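Long-range contacts in putative rubredoxin reductase (Rhodopseudomonas palustris, PDB 3FG2), which probably passes electrons from NADH through its bound FAD to a ferredoxin that serves the cytochrome P450 CYP199A2: residues N1-A9 against Y25-N33; G151-A159 against S322-I331. One frame throughout, in Å; residues are numbered along the deposited sequence.

Contact 1: N1-A9 against Y25-N33; sequences NDTVLIAGA and YPGRIALIN. With FAD (flavin-adenine dinucleotide), chain B.
Val4 lays its CG2 methyl against the phenol end of Tyr25, 3.5 Å from CE2, where the first two strands of the FAD-binding Rossmann fold begin to pair. Strands 4-7 and 29-32 run parallel, their axes 4.9 Å apart, as the two strands of a beta-alpha-beta unit whose helix 11-22 covers the face carrying Val4 and Ile6. The tyrosine ring, its CG anti to the backbone N (chi1 -172°), brings OH to Asp2 O at 3.0 Å, with that oxygen at the ring edge. Were Tyr25 an alanine, Asp2 O would probably lose this donor and a gap would open beside Val4 CG2. Ile6 N donates almost straight to Ala30 O (N-H...O 173°), and Ile6 CD1 meets Ile29 CG2. On the other face Leu5 CD1 presses on Ala30 CB at 3.3 Å, a tight fit. The extended chain of Arg28 passes across Thr3, CB and CD each 3.1 Å from OG1, and ends in a salt bridge with Glu73. Then Gly8 runs against the adenosine ribose of FAD, its CA 3.3 Å from O4B. Asn33 ND2 is hydrogen-bonded to His37 O, and one water accepts from Ala9 N, donates to Asn33 OD1 and lies 2.9 Å from FAD O3B.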
loop_
_atom_site.group_PDB
_atom_site.type_symbol
_atom_site.label_atom_id
_atom_site.label_comp_id
_atom_site.label_asym_id
_atom_site.label_seq_id
_atom_site.Cartn_x
_atom_site.Cartn_y
_atom_site.Cartn_z
ATOM N N ASN A 1 -10.248 -8.479 30.995
ATOM C CA ASN A 1 -11.350 -8.660 30.005
ATOM C C ASN A 1 -10.976 -9.716 28.962
ATOM O O ASN A 1 -9.815 -10.115 28.852
ATOM C CB ASN A 1 -11.655 -7.329 29.314
ATOM C CG ASN A 1 -12.977 -7.349 28.573
ATOM O OD1 ASN A 1 -13.323 -6.398 27.871
ATOM N ND2 ASN A 1 -13.730 -8.434 28.731
ATOM N N ASP A 2 -11.962 -10.157 28.189
ATOM C CA ASP A 2 -11.743 -11.185 27.175
ATOM C C ASP A 2 -11.841 -10.648 25.746
ATOM O O ASP A 2 -11.313 -11.245 24.803
ATOM C CB ASP A 2 -12.776 -12.297 27.361
ATOM C CG ASP A 2 -12.487 -13.504 26.507
ATOM O OD1 ASP A 2 -13.404 -14.330 26.326
ATOM O OD2 ASP A 2 -11.339 -13.630 26.029
ATOM N N THR A 3 -12.523 -9.519 25.600
ATOM C CA THR A 3 -12.731 -8.890 24.304
ATOM C C THR A 3 -11.462 -8.396 23.607
ATOM O O THR A 3 -10.532 -7.897 24.244
ATOM C CB THR A 3 -13.711 -7.705 24.439
ATOM O OG1 THR A 3 -14.962 -8.182 24.954
ATOM C CG2 THR A 3 -13.944 -7.037 23.090
ATOM N N VAL A 4 -11.442 -8.556 22.285
ATOM C CA VAL A 4 -10.328 -8.105 21.457
ATOM C C VAL A 4 -10.862 -6.959 20.614
ATOM O O VAL A 4 -11.779 -7.139 19.808
ATOM C CB VAL A 4 -9.816 -9.209 20.506
ATOM C CG1 VAL A 4 -8.811 -8.615 19.525
ATOM C CG2 VAL A 4 -9.170 -10.326 21.302
ATOM N N LEU A 5 -10.292 -5.778 20.810
ATOM C CA LEU A 5 -10.729 -4.603 20.075
ATOM C C LEU A 5 -9.794 -4.293 18.914
ATOM O O LEU A 5 -8.584 -4.150 19.104
ATOM C CB LEU A 5 -10.800 -3.403 21.025
ATOM C CG LEU A 5 -12.180 -2.804 21.310
ATOM C CD1 LEU A 5 -13.207 -3.907 21.513
ATOM C CD2 LEU A 5 -12.087 -1.906 22.538
ATOM N N ILE A 6 -10.361 -4.194 17.714
ATOM C CA ILE A 6 -9.576 -3.886 16.525
ATOM C C ILE A 6 -9.908 -2.478 16.059
ATOM O O ILE A 6 -11.064 -2.181 15.734
ATOM C CB ILE A 6 -9.886 -4.840 15.371
ATOM C CG1 ILE A 6 -9.795 -6.289 15.845
ATOM C CG2 ILE A 6 -8.908 -4.592 14.234
ATOM C CD1 ILE A 6 -10.351 -7.280 14.847
ATOM N N ALA A 7 -8.887 -1.623 16.029
ATOM C CA ALA A 7 -9.030 -0.228 15.605
ATOM C C ALA A 7 -8.569 -0.083 14.165
ATOM O O ALA A 7 -7.371 -0.061 13.892
ATOM C CB ALA A 7 -8.198 0.669 16.499
ATOM N N GLY A 8 -9.525 0.033 13.251
ATOM C CA GLY A 8 -9.193 0.146 11.841
ATOM C C GLY A 8 -9.730 -1.094 11.154
ATOM O O GLY A 8 -9.358 -2.210 11.518
ATOM N N ALA A 9 -10.610 -0.908 10.173
ATOM C CA ALA A 9 -11.213 -2.034 9.467
ATOM C C ALA A 9 -10.864 -2.091 7.983
ATOM O O ALA A 9 -11.750 -2.217 7.133
ATOM C CB ALA A 9 -12.729 -2.007 9.643
ATOM N N TYR A 25 -11.299 -18.254 18.248
ATOM C CA TYR A 25 -11.103 -17.405 19.422
ATOM C C TYR A 25 -12.454 -17.331 20.137
ATOM O O TYR A 25 -13.473 -17.017 19.524
ATOM C CB TYR A 25 -10.659 -16.001 19.013
ATOM C CG TYR A 25 -10.255 -15.146 20.189
ATOM C CD1 TYR A 25 -9.049 -15.370 20.855
ATOM C CD2 TYR A 25 -11.088 -14.136 20.660
ATOM C CE1 TYR A 25 -8.687 -14.607 21.963
ATOM C CE2 TYR A 25 -10.737 -13.369 21.766
ATOM C CZ TYR A 25 -9.537 -13.608 22.413
ATOM O OH TYR A 25 -9.186 -12.848 23.510
ATOM N N PRO A 26 -12.480 -17.623 21.444
ATOM C CA PRO A 26 -13.720 -17.591 22.226
ATOM C C PRO A 26 -14.243 -16.205 22.608
ATOM O O PRO A 26 -15.454 -15.974 22.623
ATOM C CB PRO A 26 -13.362 -18.428 23.449
ATOM C CG PRO A 26 -11.931 -18.056 23.671
ATOM C CD PRO A 26 -11.359 -18.118 22.264
ATOM N N GLY A 27 -13.327 -15.291 22.913
ATOM C CA GLY A 27 -13.710 -13.948 23.312
ATOM C C GLY A 27 -14.505 -13.140 22.305
ATOM O O GLY A 27 -14.805 -13.603 21.197
ATOM N N ARG A 28 -14.847 -11.920 22.710
ATOM C CA ARG A 28 -15.611 -10.983 21.887
ATOM C C ARG A 28 -14.669 -10.278 20.914
ATOM O O ARG A 28 -13.496 -10.068 21.220
ATOM C CB ARG A 28 -16.282 -9.947 22.793
ATOM C CG ARG A 28 -17.066 -8.861 22.079
ATOM C CD ARG A 28 -17.361 -7.713 23.040
ATOM N NE ARG A 28 -18.221 -6.688 22.453
ATOM C CZ ARG A 28 -18.462 -5.506 23.014
ATOM N NH1 ARG A 28 -17.906 -5.192 24.177
ATOM N NH2 ARG A 28 -19.266 -4.638 22.418
ATOM N N ILE A 29 -15.185 -9.913 19.745
ATOM C CA ILE A 29 -14.375 -9.229 18.735
ATOM C C ILE A 29 -15.098 -8.019 18.154
ATOM O O ILE A 29 -16.075 -8.158 17.413
ATOM C CB ILE A 29 -14.002 -10.176 17.572
ATOM C CG1 ILE A 29 -13.222 -11.379 18.109
ATOM C CG2 ILE A 29 -13.178 -9.417 16.533
ATOM C CD1 ILE A 29 -12.845 -12.398 17.048
ATOM N N ALA A 30 -14.601 -6.832 18.491
ATOM C CA ALA A 30 -15.189 -5.584 18.012
ATOM C C ALA A 30 -14.275 -4.924 16.985
ATOM O O ALA A 30 -13.101 -4.672 17.253
ATOM C CB ALA A 30 -15.431 -4.639 19.189
ATOM N N LEU A 31 -14.827 -4.642 15.812
ATOM C CA LEU A 31 -14.062 -4.032 14.730
ATOM C C LEU A 31 -14.489 -2.581 14.521
ATOM O O LEU A 31 -15.523 -2.320 13.916
ATOM C CB LEU A 31 -14.295 -4.815 13.433
ATOM C CG LEU A 31 -13.133 -5.092 12.473
ATOM C CD1 LEU A 31 -13.709 -5.398 11.090
ATOM C CD2 LEU A 31 -12.195 -3.897 12.400
ATOM N N ILE A 32 -13.689 -1.642 15.010
ATOM C CA ILE A 32 -14.001 -0.218 14.867
ATOM C C ILE A 32 -13.706 0.264 13.447
ATOM O O ILE A 32 -12.553 0.278 13.012
ATOM C CB ILE A 32 -13.181 0.605 15.866
ATOM C CG1 ILE A 32 -13.438 0.069 17.274
ATOM C CG2 ILE A 32 -13.549 2.085 15.761
ATOM C CD1 ILE A 32 -12.375 0.434 18.279
ATOM N N ASN A 33 -14.755 0.664 12.734
ATOM C CA ASN A 33 -14.626 1.117 11.353
ATOM C C ASN A 33 -15.037 2.582 11.193
ATOM O O ASN A 33 -16.225 2.902 11.257
ATOM C CB ASN A 33 -15.485 0.211 10.463
ATOM C CG ASN A 33 -15.396 0.571 9.002
ATOM O OD1 ASN A 33 -14.372 1.083 8.538
ATOM N ND2 ASN A 33 -16.464 0.285 8.252
HETATM P PA FAD B . -5.837 0.291 5.440
HETATM O O1A FAD B . -5.485 1.670 5.014
HETATM O O2A FAD B . -6.389 -0.591 4.573
HETATM O O5B FAD B . -6.981 0.605 6.418
HETATM C C5B FAD B . -6.864 1.490 7.577
HETATM C C4B FAD B . -8.323 1.708 8.035
HETATM O O4B FAD B . -8.269 2.199 9.428
HETATM C C3B FAD B . -9.116 2.770 7.252
HETATM O O3B FAD B . -10.399 2.412 6.844
HETATM C C2B FAD B . -9.002 3.968 8.152
HETATM O O2B FAD B . -9.957 4.951 7.899
HETATM C C1B FAD B . -9.201 3.327 9.494
HETATM N N9A FAD B . -8.741 4.069 10.671
HETATM C C8A FAD B . -7.629 4.865 10.765
HETATM N N7A FAD B . -7.482 5.410 11.966
HETATM C C5A FAD B . -8.542 4.954 12.695
HETATM C C6A FAD B . -8.953 5.196 14.097
HETATM N N6A FAD B . -8.299 5.962 14.940
HETATM N N1A FAD B . -10.107 4.545 14.482
HETATM C C2A FAD B . -10.822 3.733 13.634
HETATM N N3A FAD B . -10.517 3.461 12.342
HETATM C C4A FAD B . -9.364 4.096 11.916
HETATM N N1 FAD B . -0.991 -3.154 -2.033
HETATM C C2 FAD B . -0.671 -4.208 -2.784
HETATM O O2 FAD B . -0.028 -5.113 -2.345
HETATM N N3 FAD B . -1.083 -4.319 -4.153
HETATM C C4 FAD B . -1.840 -3.333 -4.762
HETATM O O4 FAD B . -2.176 -3.464 -5.925
HETATM C C4X FAD B . -2.200 -2.176 -3.948
HETATM N N5 FAD B . -2.948 -1.183 -4.487
HETATM C C5X FAD B . -3.280 -0.104 -3.686
HETATM C C6 FAD B . -4.078 0.923 -4.266
HETATM C C7 FAD B . -4.465 2.033 -3.544
HETATM C C7M FAD B . -5.316 3.099 -4.208
HETATM C C8 FAD B . -4.050 2.173 -2.143
HETATM C C8M FAD B . -4.440 3.361 -1.292
HETATM C C9 FAD B . -3.255 1.164 -1.560
HETATM C C9A FAD B . -2.870 0.030 -2.315
HETATM N N10 FAD B . -2.064 -1.057 -1.773
HETATM C C10 FAD B . -1.734 -2.133 -2.547
HETATM C "C1'" FAD B . -1.637 -0.943 -0.356
HETATM C "C2'" FAD B . -2.674 -1.635 0.581
HETATM O "O2'" FAD B . -3.941 -1.069 0.331
HETATM C "C3'" FAD B . -2.235 -1.403 2.013
HETATM O "O3'" FAD B . -0.966 -2.011 2.226
HETATM C "C4'" FAD B . -3.252 -2.004 2.968
HETATM O "O4'" FAD B . -4.557 -1.402 2.762
HETATM C "C5'" FAD B . -2.789 -1.749 4.382
HETATM O "O5'" FAD B . -3.890 -2.346 5.342
HETATM P P FAD B . -4.179 -1.662 6.648
HETATM O O1P FAD B . -5.271 -2.586 7.256
HETATM O O2P FAD B . -3.057 -1.465 7.453
HETATM O O3P FAD B . -4.740 -0.329 6.411
HETATM O O HOH W 1 -11.914 1.401 9.050
#

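Contact 2: G151-A159 against S322-I331. With FAD (flavin-adenine dinucleotide), chain B; GOL (glycerol), chain C.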
loop_
_atom_site.group_PDB
_atom_site.type_symbol
_atom_site.label_atom_id
_atom_site.label_comp_id
_atom_site.label_asym_id
_atom_site.label_seq_id
_atom_site.Cartn_x
_atom_site.Cartn_y
_atom_site.Cartn_z
ATOM N N GLY A 151 4.653 7.247 -7.977
ATOM C CA GLY A 151 4.625 6.000 -7.240
ATOM C C GLY A 151 3.676 5.066 -7.964
ATOM O O GLY A 151 3.126 5.440 -9.007
ATOM N N PHE A 152 3.479 3.861 -7.435
ATOM C CA PHE A 152 2.581 2.898 -8.070
ATOM C C PHE A 152 1.205 3.486 -8.364
ATOM O O PHE A 152 0.724 3.450 -9.498
ATOM C CB PHE A 152 2.381 1.663 -7.186
ATOM C CG PHE A 152 3.613 0.842 -6.991
ATOM C CD1 PHE A 152 4.388 0.455 -8.083
ATOM C CD2 PHE A 152 3.992 0.430 -5.715
ATOM C CE1 PHE A 152 5.518 -0.329 -7.908
ATOM C CE2 PHE A 152 5.127 -0.356 -5.531
ATOM C CZ PHE A 152 5.890 -0.736 -6.636
ATOM N N ILE A 153 0.570 4.021 -7.329
ATOM C CA ILE A 153 -0.766 4.571 -7.470
ATOM C C ILE A 153 -0.853 5.652 -8.537
ATOM O O ILE A 153 -1.735 5.619 -9.389
ATOM C CB ILE A 153 -1.265 5.118 -6.122
ATOM C CG1 ILE A 153 -1.280 3.982 -5.097
ATOM C CG2 ILE A 153 -2.669 5.717 -6.282
ATOM C CD1 ILE A 153 -1.598 4.414 -3.693
ATOM N N GLY A 154 0.068 6.605 -8.496
ATOM C CA GLY A 154 0.057 7.670 -9.476
ATOM C C GLY A 154 0.077 7.177 -10.912
ATOM O O GLY A 154 -0.646 7.707 -11.760
ATOM N N LEU A 155 0.899 6.168 -11.196
ATOM C CA LEU A 155 1.004 5.642 -12.552
ATOM C C LEU A 155 -0.189 4.780 -12.927
ATOM O O LEU A 155 -0.638 4.800 -14.074
ATOM C CB LEU A 155 2.303 4.852 -12.723
ATOM C CG LEU A 155 3.588 5.695 -12.597
ATOM C CD1 LEU A 155 4.813 4.810 -12.795
ATOM C CD2 LEU A 155 3.582 6.809 -13.636
ATOM N N GLU A 156 -0.704 4.016 -11.969
ATOM C CA GLU A 156 -1.859 3.185 -12.245
ATOM C C GLU A 156 -2.993 4.128 -12.644
ATOM O O GLU A 156 -3.766 3.832 -13.553
ATOM C CB GLU A 156 -2.231 2.358 -11.007
ATOM C CG GLU A 156 -1.118 1.409 -10.561
ATOM C CD GLU A 156 -1.524 0.471 -9.434
ATOM O OE1 GLU A 156 -2.496 0.776 -8.706
ATOM O OE2 GLU A 156 -0.858 -0.573 -9.267
ATOM N N PHE A 157 -3.068 5.280 -11.981
ATOM C CA PHE A 157 -4.096 6.268 -12.291
ATOM C C PHE A 157 -3.815 6.920 -13.641
ATOM O O PHE A 157 -4.689 6.987 -14.506
ATOM C CB PHE A 157 -4.152 7.367 -11.222
ATOM C CG PHE A 157 -4.928 8.580 -11.657
ATOM C CD1 PHE A 157 -6.317 8.545 -11.733
ATOM C CD2 PHE A 157 -4.264 9.737 -12.069
ATOM C CE1 PHE A 157 -7.033 9.636 -12.217
ATOM C CE2 PHE A 157 -4.967 10.832 -12.555
ATOM C CZ PHE A 157 -6.358 10.783 -12.632
ATOM N N ALA A 158 -2.589 7.399 -13.815
ATOM C CA ALA A 158 -2.198 8.068 -15.047
ATOM C C ALA A 158 -2.563 7.309 -16.320
ATOM O O ALA A 158 -3.035 7.902 -17.286
ATOM C CB ALA A 158 -0.711 8.347 -15.031
ATOM N N ALA A 159 -2.329 6.005 -16.332
ATOM C CA ALA A 159 -2.643 5.217 -17.511
ATOM C C ALA A 159 -4.145 5.246 -17.781
ATOM O O ALA A 159 -4.581 5.420 -18.920
ATOM C CB ALA A 159 -2.163 3.784 -17.326
ATOM N N SER A 322 1.587 -4.289 -9.056
ATOM C CA SER A 322 1.034 -3.040 -9.560
ATOM C C SER A 322 0.497 -3.303 -10.960
ATOM O O SER A 322 1.122 -4.024 -11.742
ATOM C CB SER A 322 2.131 -1.966 -9.605
ATOM O OG SER A 322 1.601 -0.701 -9.952
ATOM N N ASP A 323 -0.662 -2.727 -11.269
ATOM C CA ASP A 323 -1.288 -2.910 -12.581
ATOM C C ASP A 323 -1.326 -1.566 -13.297
ATOM O O ASP A 323 -2.162 -0.715 -12.988
ATOM C CB ASP A 323 -2.726 -3.444 -12.424
ATOM C CG ASP A 323 -2.785 -4.815 -11.748
ATOM O OD1 ASP A 323 -3.909 -5.314 -11.501
ATOM O OD2 ASP A 323 -1.716 -5.393 -11.461
ATOM N N GLN A 324 -0.429 -1.366 -14.253
ATOM C CA GLN A 324 -0.386 -0.101 -14.976
ATOM C C GLN A 324 -0.726 -0.308 -16.440
ATOM O O GLN A 324 0.044 -0.920 -17.193
ATOM C CB GLN A 324 0.999 0.545 -14.818
ATOM C CG GLN A 324 1.323 0.952 -13.369
ATOM C CD GLN A 324 2.774 1.379 -13.178
ATOM O OE1 GLN A 324 3.379 1.967 -14.076
ATOM N NE2 GLN A 324 3.334 1.096 -11.998
ATOM N N GLY A 325 -1.886 0.205 -16.837
ATOM C CA GLY A 325 -2.327 0.057 -18.211
ATOM C C GLY A 325 -2.548 -1.417 -18.502
ATOM O O GLY A 325 -3.335 -2.077 -17.826
ATOM N N ASP A 326 -1.849 -1.949 -19.495
ATOM C CA ASP A 326 -2.002 -3.357 -19.824
ATOM C C ASP A 326 -0.883 -4.213 -19.248
ATOM O O ASP A 326 -0.882 -5.426 -19.422
ATOM C CB ASP A 326 -2.067 -3.543 -21.340
ATOM C CG ASP A 326 -3.269 -2.861 -21.950
ATOM O OD1 ASP A 326 -4.345 -2.893 -21.313
ATOM O OD2 ASP A 326 -3.151 -2.306 -23.061
ATOM N N ASP A 327 0.061 -3.581 -18.558
ATOM C CA ASP A 327 1.194 -4.299 -17.972
ATOM C C ASP A 327 0.972 -4.649 -16.508
ATOM O O ASP A 327 0.330 -3.900 -15.770
ATOM C CB ASP A 327 2.483 -3.468 -18.079
ATOM C CG ASP A 327 2.969 -3.304 -19.508
ATOM O OD1 ASP A 327 3.209 -4.326 -20.185
ATOM O OD2 ASP A 327 3.121 -2.145 -19.952
ATOM N N LYS A 328 1.508 -5.794 -16.099
ATOM C CA LYS A 328 1.407 -6.257 -14.720
ATOM C C LYS A 328 2.814 -6.328 -14.150
ATOM O O LYS A 328 3.717 -6.880 -14.782
ATOM C CB LYS A 328 0.769 -7.643 -14.658
ATOM C CG LYS A 328 0.989 -8.373 -13.329
ATOM C CD LYS A 328 0.108 -7.850 -12.199
ATOM C CE LYS A 328 -1.289 -8.467 -12.270
ATOM N NZ LYS A 328 -2.165 -8.046 -11.133
ATOM N N LEU A 329 2.996 -5.761 -12.960
ATOM C CA LEU A 329 4.291 -5.760 -12.299
ATOM C C LEU A 329 4.162 -6.546 -11.007
ATOM O O LEU A 329 3.284 -6.272 -10.185
ATOM C CB LEU A 329 4.717 -4.331 -11.955
ATOM C CG LEU A 329 6.199 -3.987 -11.710
ATOM C CD1 LEU A 329 6.277 -2.813 -10.741
ATOM C CD2 LEU A 329 6.964 -5.157 -11.153
ATOM N N GLN A 330 5.030 -7.528 -10.829
ATOM C CA GLN A 330 5.025 -8.316 -9.613
ATOM C C GLN A 330 6.419 -8.275 -9.007
ATOM O O GLN A 330 7.420 -8.441 -9.706
ATOM C CB GLN A 330 4.618 -9.759 -9.901
ATOM C CG GLN A 330 3.158 -9.925 -10.246
ATOM C CD GLN A 330 2.869 -11.311 -10.752
ATOM O OE1 GLN A 330 3.403 -11.728 -11.779
ATOM N NE2 GLN A 330 2.030 -12.041 -10.034
ATOM N N ILE A 331 6.479 -8.039 -7.704
ATOM C CA ILE A 331 7.753 -7.971 -7.017
ATOM C C ILE A 331 7.724 -8.896 -5.826
ATOM O O ILE A 331 6.752 -8.897 -5.077
ATOM C CB ILE A 331 8.033 -6.564 -6.461
ATOM C CG1 ILE A 331 7.883 -5.513 -7.558
ATOM C CG2 ILE A 331 9.443 -6.516 -5.878
ATOM C CD1 ILE A 331 8.039 -4.079 -7.054
HETATM P PA FAD B . -5.837 0.291 5.440
HETATM O O1A FAD B . -5.485 1.670 5.014
HETATM O O2A FAD B . -6.389 -0.591 4.573
HETATM O O5B FAD B . -6.981 0.605 6.418
HETATM C C5B FAD B . -6.864 1.490 7.577
HETATM C C4B FAD B . -8.323 1.708 8.035
HETATM O O4B FAD B . -8.269 2.199 9.428
HETATM C C3B FAD B . -9.116 2.770 7.252
HETATM O O3B FAD B . -10.399 2.412 6.844
HETATM C C2B FAD B . -9.002 3.968 8.152
HETATM O O2B FAD B . -9.957 4.951 7.899
HETATM C C1B FAD B . -9.201 3.327 9.494
HETATM N N9A FAD B . -8.741 4.069 10.671
HETATM C C8A FAD B . -7.629 4.865 10.765
HETATM N N7A FAD B . -7.482 5.410 11.966
HETATM C C5A FAD B . -8.542 4.954 12.695
HETATM C C6A FAD B . -8.953 5.196 14.097
HETATM N N6A FAD B . -8.299 5.962 14.940
HETATM N N1A FAD B . -10.107 4.545 14.482
HETATM C C2A FAD B . -10.822 3.733 13.634
HETATM N N3A FAD B . -10.517 3.461 12.342
HETATM C C4A FAD B . -9.364 4.096 11.916
HETATM N N1 FAD B . -0.991 -3.154 -2.033
HETATM C C2 FAD B . -0.671 -4.208 -2.784
HETATM O O2 FAD B . -0.028 -5.113 -2.345
HETATM N N3 FAD B . -1.083 -4.319 -4.153
HETATM C C4 FAD B . -1.840 -3.333 -4.762
HETATM O O4 FAD B . -2.176 -3.464 -5.925
HETATM C C4X FAD B . -2.200 -2.176 -3.948
HETATM N N5 FAD B . -2.948 -1.183 -4.487
HETATM C C5X FAD B . -3.280 -0.104 -3.686
HETATM C C6 FAD B . -4.078 0.923 -4.266
HETATM C C7 FAD B . -4.465 2.033 -3.544
HETATM C C7M FAD B . -5.316 3.099 -4.208
HETATM C C8 FAD B . -4.050 2.173 -2.143
HETATM C C8M FAD B . -4.440 3.361 -1.292
HETATM C C9 FAD B . -3.255 1.164 -1.560
HETATM C C9A FAD B . -2.870 0.030 -2.315
HETATM N N10 FAD B . -2.064 -1.057 -1.773
HETATM C C10 FAD B . -1.734 -2.133 -2.547
HETATM C "C1'" FAD B . -1.637 -0.943 -0.356
HETATM C "C2'" FAD B . -2.674 -1.635 0.581
HETATM O "O2'" FAD B . -3.941 -1.069 0.331
HETATM C "C3'" FAD B . -2.235 -1.403 2.013
HETATM O "O3'" FAD B . -0.966 -2.011 2.226
HETATM C "C4'" FAD B . -3.252 -2.004 2.968
HETATM O "O4'" FAD B . -4.557 -1.402 2.762
HETATM C "C5'" FAD B . -2.789 -1.749 4.382
HETATM O "O5'" FAD B . -3.890 -2.346 5.342
HETATM P P FAD B . -4.179 -1.662 6.648
HETATM O O1P FAD B . -5.271 -2.586 7.256
HETATM O O2P FAD B . -3.057 -1.465 7.453
HETATM O O3P FAD B . -4.740 -0.329 6.411
HETATM C C1 GOL C . -4.229 0.958 -14.955
HETATM O O1 GOL C . -4.808 1.271 -13.693
HETATM C C2 GOL C . -4.383 -0.587 -15.270
HETATM O O2 GOL C . -5.141 -0.720 -16.485
HETATM C C3 GOL C . -5.115 -1.379 -14.128
HETATM O O3 GOL C . -6.543 -1.230 -14.115
#
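Glu156 OE2 takes two hydrogen bonds from the strand, from Ser322 OG at 2.6 Å and from Asp323 N at 2.9 Å. The donors come from opposite faces of the carboxylate plane: the hydroxyl on the anti side, 24° out of plane, the amide from the other face, 47° out. The ring of Phe152 packs beside Ser322, CD1 3.6 Å from Ser322 CB, and reaches on to the next strand, where CE1 meets Leu329 CD1 and CZ meets Ile331 CD1. Leu155 CB and CD1 pack on the amide of Gln324, each 3.4 Å from OE1. Helix 152-163, which follows a glycine-rich turn of Rossmann type in the probable NAD-binding domain, rests on the hairpin of strands 319-324 and 327-333 in the C-terminal reductase domain, and Ala159 CB touches Gly325 N at its type II' turn. Gln324 NE2 donates to Ser322 OG in the plane of its own amide, while OE1 accepts from His194. Glu156 OE1 forms a salt bridge with Lys47, which binds FAD, and a hydrogen bond with Ser46 OG. Asp323 is held by Lys328, whose NZ meets OD2 on the syn side at 2.7 Å, and Ile153 CD1 sits 3.7 Å from flavin C8.

In the fold
From the N terminus, strand 4-7 runs into helix 11-22 and returns as strand 29-32, so contact 1 closes a short loop of 15 residues and sets the two strands side by side within one parallel sheet. Contact 2 opens only after that loop is finished. It spans 162 residues, from helix 152-163, which follows strand 144-148 of the second parallel sheet, to the first hairpin of the C-terminal antiparallel sheet. The loops lie in series, neither nesting nor crossing, with centres 35 Å apart on opposite sides of the chain's centre. FAD bridges them: its adenosine end meets contact 1, its flavin contact 2.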